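Uncharacterized protein MJ1062 (Methanocaldococcus jannaschii, PDB 3EO4) is of unknown function, but its C-terminal GNAT-type domain, the part crystallised here, probably transfers acyl groups, while the whole protein may also act as a hexosyltransferase. Local coordinates at residues 91-96 with 113-118. Sequence-based numbering, arbitrary orientation.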
loop_
_atom_site.group_PDB
_atom_site.type_symbol
_atom_site.label_atom_id
_atom_site.label_comp_id
_atom_site.label_asym_id
_atom_site.label_seq_id
_atom_site.Cartn_x
_atom_site.Cartn_y
_atom_site.Cartn_z
ATOM N N PRO A 91 8.456 -15.909 21.637
ATOM C CA PRO A 91 7.838 -14.824 20.904
ATOM C C PRO A 91 7.241 -15.268 19.564
ATOM O O PRO A 91 7.676 -16.282 18.959
ATOM C CB PRO A 91 8.999 -13.839 20.686
ATOM C CG PRO A 91 10.209 -14.662 20.789
ATOM C CD PRO A 91 9.904 -15.710 21.805
ATOM N N GLU A 92 6.262 -14.491 19.123
ATOM C CA GLU A 92 5.539 -14.732 17.890
ATOM C C GLU A 92 6.099 -13.879 16.745
ATOM O O GLU A 92 6.299 -12.662 16.900
ATOM C CB GLU A 92 4.070 -14.433 18.103
ATOM C CG GLU A 92 3.233 -14.664 16.863
ATOM C CD GLU A 92 1.756 -14.394 17.118
ATOM O OE1 GLU A 92 1.312 -14.535 18.262
ATOM O OE2 GLU A 92 1.024 -14.061 16.170
ATOM N N ILE A 93 6.334 -14.522 15.598
ATOM C CA ILE A 93 6.874 -13.833 14.407
ATOM C C ILE A 93 5.758 -13.641 13.392
ATOM O O ILE A 93 5.049 -14.596 13.065
ATOM C CB ILE A 93 7.987 -14.668 13.689
ATOM C CG1 ILE A 93 8.995 -15.253 14.671
ATOM C CG2 ILE A 93 8.655 -13.885 12.517
ATOM C CD1 ILE A 93 9.740 -14.251 15.368
ATOM N N GLY A 94 5.644 -12.420 12.869
ATOM C CA GLY A 94 4.728 -12.111 11.764
ATOM C C GLY A 94 5.485 -11.597 10.543
ATOM O O GLY A 94 6.532 -10.935 10.675
ATOM N N ILE A 95 4.980 -11.907 9.352
ATOM C CA ILE A 95 5.657 -11.473 8.127
ATOM C C ILE A 95 4.608 -11.150 7.062
ATOM O O ILE A 95 3.576 -11.814 6.981
ATOM C CB ILE A 95 6.702 -12.564 7.611
ATOM C CG1 ILE A 95 7.320 -12.216 6.253
ATOM C CG2 ILE A 95 6.042 -13.952 7.467
ATOM C CD1 ILE A 95 8.694 -11.580 6.359
ATOM N N LEU A 96 4.902 -10.162 6.224
ATOM C CA LEU A 96 4.021 -9.754 5.154
ATOM C C LEU A 96 4.916 -9.182 4.066
ATOM O O LEU A 96 5.712 -8.314 4.351
ATOM C CB LEU A 96 3.108 -8.669 5.706
ATOM C CG LEU A 96 2.147 -7.789 4.927
ATOM C CD1 LEU A 96 1.452 -6.882 5.971
ATOM C CD2 LEU A 96 2.811 -6.911 3.897
ATOM N N SER A 113 14.528 -15.220 8.882
ATOM C CA SER A 113 15.777 -15.722 9.449
ATOM C C SER A 113 16.639 -14.617 10.074
ATOM O O SER A 113 17.293 -14.855 11.104
ATOM C CB SER A 113 16.565 -16.549 8.451
ATOM O OG SER A 113 17.202 -15.669 7.581
ATOM N N LEU A 114 16.623 -13.418 9.483
ATOM C CA LEU A 114 17.236 -12.240 10.125
ATOM C C LEU A 114 16.658 -11.979 11.547
ATOM O O LEU A 114 17.388 -11.734 12.488
ATOM C CB LEU A 114 17.120 -10.990 9.232
ATOM C CG LEU A 114 18.032 -10.853 7.991
ATOM C CD1 LEU A 114 17.656 -9.634 7.152
ATOM C CD2 LEU A 114 19.523 -10.773 8.379
ATOM N N VAL A 115 15.349 -12.040 11.685
ATOM C CA VAL A 115 14.698 -11.876 12.994
ATOM C C VAL A 115 15.086 -13.001 13.977
ATOM O O VAL A 115 15.420 -12.711 15.112
ATOM C CB VAL A 115 13.153 -11.754 12.845
ATOM C CG1 VAL A 115 12.470 -11.774 14.201
ATOM C CG2 VAL A 115 12.797 -10.463 12.114
ATOM N N LEU A 116 15.087 -14.263 13.522
ATOM C CA LEU A 116 15.525 -15.384 14.345
ATOM C C LEU A 116 16.947 -15.239 14.869
ATOM O O LEU A 116 17.230 -15.605 16.018
ATOM C CB LEU A 116 15.372 -16.735 13.616
ATOM C CG LEU A 116 13.966 -17.076 13.101
ATOM C CD1 LEU A 116 14.033 -18.311 12.233
ATOM C CD2 LEU A 116 12.915 -17.241 14.201
ATOM N N LYS A 117 17.838 -14.708 14.035
ATOM C CA LYS A 117 19.220 -14.509 14.453
ATOM C C LYS A 117 19.284 -13.446 15.560
ATOM O O LYS A 117 20.020 -13.596 16.532
ATOM C CB LYS A 117 20.106 -14.126 13.262
ATOM C CG LYS A 117 21.612 -14.325 13.496
ATOM C CD LYS A 117 21.999 -15.829 13.350
ATOM C CE LYS A 117 23.032 -16.300 14.405
ATOM N NZ LYS A 117 24.378 -15.694 14.228
ATOM N N TRP A 118 18.515 -12.375 15.407
ATOM C CA TRP A 118 18.499 -11.307 16.399
ATOM C C TRP A 118 17.956 -11.844 17.721
ATOM O O TRP A 118 18.533 -11.596 18.762
ATOM C CB TRP A 118 17.628 -10.159 15.903
ATOM C CG TRP A 118 17.419 -9.049 16.911
ATOM C CD1 TRP A 118 18.313 -8.082 17.255
ATOM C CD2 TRP A 118 16.232 -8.796 17.696
ATOM N NE1 TRP A 118 17.771 -7.248 18.216
ATOM C CE2 TRP A 118 16.489 -7.654 18.487
ATOM C CE3 TRP A 118 14.999 -9.440 17.825
ATOM C CZ2 TRP A 118 15.543 -7.130 19.379
ATOM C CZ3 TRP A 118 14.057 -8.913 18.700
ATOM C CH2 TRP A 118 14.336 -7.772 19.474
#
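Ile93, on strand 92-97, meets Val115 of helix 107-121 tip to tip: its CD1 lies 3.9 Å from Val115 CG1. Both side chains leave their backbones toward the opposing segment, and the two CA atoms stand 8.2 Å apart, a spacing bridged by the ends of the side chains. With CG1 of Ile93 opposite its own carbonyl carbon (chi1 -45°), CG2 takes the position anti to the backbone N, and the longer branch carries CD1 to the helix. Val115 swings CG1 anti to its backbone N (chi1 172°), which places this methyl group in front of Ile93. Leu116 starts from a flanking direction, but its end turns inward, and CD2 makes a looser approach of 4.4 Å to Ile93 CG1. Val83 of strand 74-84 touches both Ile93 and Val115, and backbone bonds from Pro91 and Ile93 to His128 tie strand 92-97 to strand 126-132. This is the strand-helix-strand core of the GNAT fold; in relatives the turn entering this helix binds the acyl-CoA pyrophosphate, probably its role here too. The wholly aliphatic contact implies that apolar burial and van der Waals fit, with nothing directional between the segments, help seat the helix on a face of the sheet, over strands 74-84 and 92-97.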